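PDB 4K2H: intracellular protease/amidase from Salmonella enterica subsp. enterica serovar Typhimurium, which is of unproven function but belongs to the DJ-1/PfpI family, binds zinc, and may act as a peptidase. Local coordinates for residues Val45-Tyr48 / His49-Met53; Ile89-Val92 / Ala93-Ala97. The protein carries 1 engineered substitution. All blocks are in the same frame, centred on the assembly; numbering follows the deposited sequence.

Contact 1 of 2, residues Val45-Tyr48 / His49-Met53. With ZN (zinc ion), chain O.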
loop_
_atom_site.group_PDB
_atom_site.type_symbol
_atom_site.label_atom_id
_atom_site.label_comp_id
_atom_site.label_asym_id
_atom_site.label_seq_id
_atom_site.Cartn_x
_atom_site.Cartn_y
_atom_site.Cartn_z
ATOM N N VAL A 45 -15.628 1.918 -2.954
ATOM C CA VAL A 45 -14.983 1.808 -4.262
ATOM C C VAL A 45 -14.085 0.590 -4.261
ATOM O O VAL A 45 -13.309 0.381 -3.311
ATOM C CB VAL A 45 -14.090 3.024 -4.540
ATOM C CG1 VAL A 45 -13.603 2.994 -5.973
ATOM C CG2 VAL A 45 -14.823 4.323 -4.261
ATOM N N VAL A 46 -14.147 -0.187 -5.325
ATOM C CA VAL A 46 -13.334 -1.389 -5.413
ATOM C C VAL A 46 -12.063 -1.141 -6.259
ATOM O O VAL A 46 -12.138 -0.691 -7.411
ATOM C CB VAL A 46 -14.177 -2.552 -5.970
ATOM C CG1 VAL A 46 -13.361 -3.830 -6.099
ATOM C CG2 VAL A 46 -15.349 -2.800 -5.051
ATOM N N SER A 47 -10.909 -1.422 -5.664
ATOM C CA SER A 47 -9.612 -1.195 -6.307
ATOM C C SER A 47 -9.307 -2.185 -7.435
ATOM O O SER A 47 -9.982 -3.243 -7.601
ATOM C CB SER A 47 -8.487 -1.322 -5.263
ATOM O OG SER A 47 -8.156 -2.711 -5.020
ATOM N N TYR A 48 -8.237 -1.880 -8.167
ATOM C CA TYR A 48 -7.713 -2.748 -9.241
ATOM C C TYR A 48 -7.552 -4.194 -8.795
ATOM O O TYR A 48 -7.956 -5.101 -9.490
ATOM C CB TYR A 48 -6.354 -2.205 -9.701
ATOM C CG TYR A 48 -5.636 -2.952 -10.813
ATOM C CD1 TYR A 48 -6.324 -3.690 -11.790
ATOM C CD2 TYR A 48 -4.250 -2.850 -10.920
ATOM C CE1 TYR A 48 -5.636 -4.335 -12.815
ATOM C CE2 TYR A 48 -3.555 -3.474 -11.920
ATOM C CZ TYR A 48 -4.237 -4.221 -12.855
ATOM O OH TYR A 48 -3.483 -4.828 -13.822
ATOM N N HIS A 49 -6.904 -4.400 -7.656
ATOM C CA HIS A 49 -6.723 -5.741 -7.092
ATOM C C HIS A 49 -7.811 -6.135 -6.080
ATOM O O HIS A 49 -7.557 -6.869 -5.141
ATOM C CB HIS A 49 -5.296 -5.901 -6.555
ATOM C CG HIS A 49 -4.271 -5.917 -7.651
ATOM N ND1 HIS A 49 -3.321 -4.935 -7.804
ATOM C CD2 HIS A 49 -4.099 -6.769 -8.691
ATOM C CE1 HIS A 49 -2.627 -5.167 -8.898
ATOM N NE2 HIS A 49 -3.059 -6.286 -9.440
ATOM N N ASP A 50 -9.026 -5.673 -6.336
ATOM C CA ASP A 50 -10.246 -6.118 -5.682
ATOM C C ASP A 50 -10.383 -5.853 -4.210
ATOM O O ASP A 50 -10.991 -6.642 -3.514
ATOM C CB ASP A 50 -10.473 -7.609 -5.912
ATOM C CG ASP A 50 -10.788 -7.913 -7.326
ATOM O OD1 ASP A 50 -11.561 -7.126 -7.937
ATOM O OD2 ASP A 50 -10.269 -8.941 -7.830
ATOM N N ILE A 51 -9.879 -4.734 -3.728
ATOM C CA ILE A 51 -10.108 -4.394 -2.341
ATOM C C ILE A 51 -11.149 -3.317 -2.271
ATOM O O ILE A 51 -10.979 -2.289 -2.887
ATOM C CB ILE A 51 -8.851 -3.921 -1.636
ATOM C CG1 ILE A 51 -7.793 -5.005 -1.760
ATOM C CG2 ILE A 51 -9.185 -3.680 -0.158
ATOM C CD1 ILE A 51 -6.444 -4.547 -1.299
ATOM N N PRO A 52 -12.258 -3.595 -1.571
ATOM C CA PRO A 52 -13.237 -2.545 -1.454
ATOM C C PRO A 52 -12.874 -1.672 -0.288
ATOM O O PRO A 52 -12.522 -2.184 0.784
ATOM C CB PRO A 52 -14.557 -3.279 -1.184
ATOM C CG PRO A 52 -14.265 -4.745 -1.378
ATOM C CD PRO A 52 -12.796 -4.900 -1.152
ATOM N N MET A 53 -12.978 -0.374 -0.512
ATOM C CA MET A 53 -12.653 0.628 0.489
ATOM C C MET A 53 -13.705 1.699 0.536
ATOM O O MET A 53 -14.218 2.130 -0.484
ATOM C CB MET A 53 -11.367 1.334 0.166
ATOM C CG MET A 53 -10.245 0.390 -0.029
ATOM S SD MET A 53 -8.628 1.237 -0.087
ATOM C CE MET A 53 -7.654 -0.201 -0.404
HETATM ZN ZN ZN O . -2.702 -3.318 -6.772
HETATM O O HOH W 1 -2.612 -7.560 -12.011
#

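Contact 2 of 2, residues Ile89-Val92 / Ala93-Ala97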
loop_
_atom_site.group_PDB
_atom_site.type_symbol
_atom_site.label_atom_id
_atom_site.label_comp_id
_atom_site.label_asym_id
_atom_site.label_seq_id
_atom_site.Cartn_x
_atom_site.Cartn_y
_atom_site.Cartn_z
ATOM N N ILE A 89 -12.310 16.080 -14.157
ATOM C CA ILE A 89 -11.621 17.048 -14.996
ATOM C C ILE A 89 -11.808 18.451 -14.382
ATOM O O ILE A 89 -10.832 19.179 -14.225
ATOM C CB ILE A 89 -12.122 17.015 -16.443
ATOM C CG1 ILE A 89 -12.005 15.598 -17.067
ATOM C CG2 ILE A 89 -11.427 18.078 -17.269
ATOM C CD1 ILE A 89 -10.806 14.747 -16.694
ATOM N N ALA A 90 -13.033 18.804 -13.983
ATOM C CA ALA A 90 -13.269 20.123 -13.360
ATOM C C ALA A 90 -12.505 20.326 -12.061
ATOM O O ALA A 90 -12.042 21.441 -11.789
ATOM C CB ALA A 90 -14.752 20.377 -13.101
ATOM N N PHE A 91 -12.447 19.280 -11.233
ATOM C CA PHE A 91 -11.776 19.355 -9.940
ATOM C C PHE A 91 -10.280 19.560 -10.123
ATOM O O PHE A 91 -9.669 20.414 -9.478
ATOM C CB PHE A 91 -12.014 18.053 -9.189
ATOM C CG PHE A 91 -11.541 18.042 -7.764
ATOM C CD1 PHE A 91 -12.354 18.519 -6.740
ATOM C CD2 PHE A 91 -10.339 17.459 -7.428
ATOM C CE1 PHE A 91 -11.975 18.430 -5.403
ATOM C CE2 PHE A 91 -9.927 17.396 -6.093
ATOM C CZ PHE A 91 -10.763 17.868 -5.077
ATOM N N VAL A 92 -9.695 18.770 -11.001
ATOM C CA VAL A 92 -8.281 18.920 -11.331
ATOM C C VAL A 92 -7.984 20.269 -12.003
ATOM O O VAL A 92 -6.948 20.886 -11.730
ATOM C CB VAL A 92 -7.830 17.776 -12.239
ATOM C CG1 VAL A 92 -6.457 18.024 -12.820
ATOM C CG2 VAL A 92 -7.864 16.464 -11.457
ATOM N N ALA A 93 -8.860 20.732 -12.891
ATOM C CA ALA A 93 -8.529 21.935 -13.658
ATOM C C ALA A 93 -8.499 23.130 -12.713
ATOM O O ALA A 93 -7.578 23.945 -12.759
ATOM C CB ALA A 93 -9.507 22.158 -14.798
ATOM N N ARG A 94 -9.485 23.176 -11.821
ATOM C CA ARG A 94 -9.609 24.246 -10.870
ATOM C C ARG A 94 -8.396 24.315 -9.937
ATOM O O ARG A 94 -7.850 25.393 -9.693
ATOM C CB ARG A 94 -10.903 24.052 -10.083
ATOM C CG ARG A 94 -11.161 25.082 -9.000
ATOM C CD ARG A 94 -12.582 24.956 -8.460
ATOM N NE ARG A 94 -12.884 23.621 -7.937
ATOM C CZ ARG A 94 -12.584 23.191 -6.717
ATOM N NH1 ARG A 94 -12.933 21.954 -6.346
ATOM N NH2 ARG A 94 -11.952 23.971 -5.851
ATOM N N HIS A 95 -8.000 23.172 -9.393
ATOM C CA HIS A 95 -6.843 23.114 -8.520
ATOM C C HIS A 95 -5.587 23.506 -9.285
ATOM O O HIS A 95 -4.720 24.196 -8.750
ATOM C CB HIS A 95 -6.666 21.719 -7.889
ATOM C CG HIS A 95 -7.603 21.448 -6.759
ATOM N ND1 HIS A 95 -8.926 21.149 -6.960
ATOM C CD2 HIS A 95 -7.429 21.470 -5.421
ATOM C CE1 HIS A 95 -9.532 20.979 -5.798
ATOM N NE2 HIS A 95 -8.643 21.179 -4.847
ATOM N N ASP A 96 -5.482 23.062 -10.523
ATOM C CA ASP A 96 -4.321 23.364 -11.307
ATOM C C ASP A 96 -4.220 24.885 -11.492
ATOM O O ASP A 96 -3.152 25.458 -11.283
ATOM C CB ASP A 96 -4.360 22.647 -12.649
ATOM C CG ASP A 96 -2.986 22.481 -13.265
ATOM O OD1 ASP A 96 -1.969 23.004 -12.731
ATOM O OD2 ASP A 96 -2.928 21.805 -14.304
ATOM N N ALA A 97 -5.337 25.527 -11.810
ATOM C CA ALA A 97 -5.321 26.951 -12.143
ATOM C C ALA A 97 -5.061 27.799 -10.892
ATOM O O ALA A 97 -4.626 28.940 -11.004
ATOM C CB ALA A 97 -6.634 27.358 -12.802
#

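Contact 1 of 2, residues Val45-Tyr48 / His49-Met53
V45 and M53 face each other across the hairpin as an antiparallel hydrogen-bonded pair: V45 N gives its hydrogen to M53 O at 2.9 Å, and M53 N returns one to V45 O. Their side chains share one face of the ribbon, where both pack on F15, a buried setting that suits a branched and a flexible apolar residue. V46 faces P52 in a non-hydrogen-bonded pair, a place where a proline, lacking an N-H, costs no bond across the ribbon; the two side chains run alongside, V46 CG2 lying 4.0 Å from P52 CB. S47 then closes the ribbon with three bonds. Its N donates almost in line to I51 O (172°), its O accepts from D50 N in the type I turn S47-D50, and its OG accepts from I51 N at 3.0 Å. With chi1 at 81°, OG sits between the backbone N and the carbonyl carbon, turned to the I51 amide while also bonding E17. Y48 lays its ring over one face of the H49 imidazole, Y48 CD2 lying 3.5 Å from H49 CE1, with the planes obliquely inclined by 37°. H49 ND1 binds the zinc ion at 2.0 Å, leaving NE2 to donate to a water 2.9 Å away near the imidazole plane, which probably helps fix the ring's rotation. E16 and E17 of the same chain and D25 of the second subunit supply the other three ligand atoms. This is a two-stranded beta hairpin whose turn delivers a histidine to an intersubunit zinc site.

Contact 2 of 2, residues Ile89-Val92 / Ala93-Ala97
The backbone of I89-A97 is regular alpha helix, with i to i+4 bonds such as A93 N to I89 O at 2.8 Å. F91 and H95, one turn apart, carry the side-chain contact. H95 CE1 stands over the centre of the phenyl face, 3.4 Å from F91 CZ, the ring planes inclined by 39°. H95 also uses ND1 as a donor to F91 O at 2.7 Å, the oxygen lying close to the imidazole plane; chi1 of -77° folds the ring back along the helix. F91 O thus takes two hydrogens, from H95 N and ND1, arriving from opposite faces of its carbonyl plane. NE2 accepts from F67 N, so the imidazole is held at two points, probably as the neutral ND1-H form. R94 bends at chi3 (57°), bringing NH1 to 3.5 Å from F91 CD1, with the guanidinium plane nearly perpendicular to the ring; NH2 bonds A65 O. Apolar F91 and V92 suit the buried side, against strand 69-72. D96, beside I102 of strand 101-104, ties its carboxylate to N149 by a hydrogen bond and to K120 and R122 by salt bridges. Such an amphipathic helix packed on a parallel sheet belongs to the alpha/beta fold of the DJ-1/PfpI family.

In the fold
The two contacts lie in series along the chain, their centres about 25 Å apart and their nearest atoms about 14 Å apart. Contact 1 is the peripheral one, centred about 17 Å from the centre of the chain, and its hairpin reaches the second subunit, which shares the zinc site. Contact 2, about 13 Å from that centre, meets no other protein chain of the assembly and lies away from the zinc site, its nearest atom, V92 CG2, about 21 Å from the ion. Strand 6-11 of the parallel sheet links the two: F91 packs on its A8 and L10, and the loop and helix 17-29 that follow it carry E16 and E17 and meet contact 1.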